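Side-chain contact in uncharacterized CBS domain-containing protein (Corynebacterium glutamicum, PDB 2P3H), which is of unknown function but probably belongs to a membrane transport system, this piece being its CorC_HlyC (transporter-associated) domain, a family thought to bind flavin adenine dinucleotide: residues G18-P21 and L22-E26. Numbering follows the deposited sequence.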
loop_
_atom_site.group_PDB
_atom_site.type_symbol
_atom_site.label_atom_id
_atom_site.label_comp_id
_atom_site.label_asym_id
_atom_site.label_seq_id
_atom_site.Cartn_x
_atom_site.Cartn_y
_atom_site.Cartn_z
ATOM N N GLY A 18 -2.669 -10.338 -2.611
ATOM C CA GLY A 18 -1.995 -9.606 -3.683
ATOM C C GLY A 18 -2.949 -8.928 -4.643
ATOM O O GLY A 18 -2.559 -7.962 -5.311
ATOM N N ASP A 19 -4.187 -9.418 -4.715
ATOM C CA ASP A 19 -5.187 -8.881 -5.638
ATOM C C ASP A 19 -6.229 -8.006 -4.947
ATOM O O ASP A 19 -7.291 -7.705 -5.502
ATOM C CB ASP A 19 -5.851 -10.014 -6.422
ATOM C CG ASP A 19 -6.734 -10.891 -5.554
ATOM O OD1 ASP A 19 -6.736 -10.742 -4.311
ATOM O OD2 ASP A 19 -7.443 -11.737 -6.134
ATOM N N THR A 20 -5.904 -7.550 -3.743
ATOM C CA THR A 20 -6.826 -6.691 -3.005
ATOM C C THR A 20 -7.120 -5.392 -3.768
ATOM O O THR A 20 -6.193 -4.686 -4.151
ATOM C CB THR A 20 -6.249 -6.342 -1.624
ATOM O OG1 THR A 20 -5.965 -7.554 -0.899
ATOM C CG2 THR A 20 -7.255 -5.509 -0.825
ATOM N N PRO A 21 -8.405 -5.082 -3.982
ATOM C CA PRO A 21 -8.759 -3.838 -4.668
ATOM C C PRO A 21 -8.235 -2.636 -3.908
ATOM O O PRO A 21 -8.271 -2.621 -2.666
ATOM C CB PRO A 21 -10.287 -3.871 -4.650
ATOM C CG PRO A 21 -10.619 -5.395 -4.646
ATOM C CD PRO A 21 -9.608 -5.898 -3.669
ATOM N N LEU A 22 -7.732 -1.641 -4.631
ATOM C CA LEU A 22 -7.181 -0.465 -3.981
ATOM C C LEU A 22 -8.176 0.292 -3.121
ATOM O O LEU A 22 -7.814 0.773 -2.049
ATOM C CB LEU A 22 -6.551 0.485 -5.013
ATOM C CG LEU A 22 -5.207 -0.057 -5.489
ATOM C CD1 LEU A 22 -4.721 0.709 -6.706
ATOM C CD2 LEU A 22 -4.148 -0.024 -4.367
ATOM N N ASP A 23 -9.429 0.410 -3.557
ATOM C CA ASP A 23 -10.380 1.117 -2.672
ATOM C C ASP A 23 -10.501 0.477 -1.284
ATOM O O ASP A 23 -10.684 1.181 -0.301
ATOM C CB ASP A 23 -11.748 1.383 -3.345
ATOM C CG ASP A 23 -12.490 0.120 -3.733
ATOM O OD1 ASP A 23 -11.910 -0.990 -3.772
ATOM O OD2 ASP A 23 -13.699 0.250 -4.018
ATOM N N GLU A 24 -10.416 -0.855 -1.257
ATOM C CA GLU A 24 -10.472 -1.677 -0.051
ATOM C C GLU A 24 -9.278 -1.398 0.869
ATOM O O GLU A 24 -9.442 -1.197 2.078
ATOM C CB GLU A 24 -10.492 -3.152 -0.477
ATOM C CG GLU A 24 -11.137 -4.118 0.494
ATOM C CD GLU A 24 -11.702 -5.351 -0.207
ATOM O OE1 GLU A 24 -12.648 -5.205 -1.021
ATOM O OE2 GLU A 24 -11.201 -6.470 0.060
ATOM N N VAL A 25 -8.087 -1.378 0.284
ATOM C CA VAL A 25 -6.852 -1.026 1.012
ATOM C C VAL A 25 -6.979 0.392 1.596
ATOM O O VAL A 25 -6.618 0.633 2.751
ATOM C CB VAL A 25 -5.593 -1.114 0.104
ATOM C CG1 VAL A 25 -4.340 -0.678 0.883
ATOM C CG2 VAL A 25 -5.409 -2.555 -0.432
ATOM N N GLU A 26 -7.416 1.347 0.774
ATOM C CA GLU A 26 -7.596 2.720 1.255
ATOM C C GLU A 26 -8.544 2.813 2.459
ATOM O O GLU A 26 -8.260 3.517 3.430
ATOM C CB GLU A 26 -8.063 3.627 0.111
ATOM C CG GLU A 26 -7.038 3.755 -1.001
ATOM C CD GLU A 26 -7.559 4.577 -2.165
ATOM O OE1 GLU A 26 -8.799 4.686 -2.331
ATOM O OE2 GLU A 26 -6.724 5.127 -2.909
#
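Pro21 and Thr20 meet Glu24 and Val25 in a local N-terminal helix contact, where the loop leaving strand 13-17 turns into helix 22-29. Pro21 occupies the N-cap position, and its carbonyl opens the helical bonding pattern: Val25 N donates to Pro21 O at 3.2 Å, in the carbonyl plane and fairly straight (N-H...O 163°), while Glu24 N reaches the same oxygen only through a weak, bent bond. In the conformer described here, one of two modelled for Glu24, the side chain lies alongside the pyrrolidine ring and points the same way, with Pro21 CD 4.1 Å from Glu24 CD; the carboxylate position is correspondingly less certain. One residue earlier, Asp23 OD1 comes to 3.4 Å from Pro21 CB; its CG sits between the backbone N and the carbonyl carbon (chi1 62°), which folds the carboxylate back toward the proline. This helix belongs to the transporter-associated domain, whose core is an antiparallel sheet. On the buried side the contact is methyl to methyl: Thr20 CG2 meets Val25 CG2 at 3.5 Å, the two side chains crossing at about a right angle. Thr20 CG2 lies anti to its own backbone N (chi1 of OG1 -57°), leaving OG1 to hydrogen-bond with Asp17 O. The same methyl stands 4.0 Å from Glu24 CB, and Ile6 of strand 6-10 touches both Thr20 and Glu24.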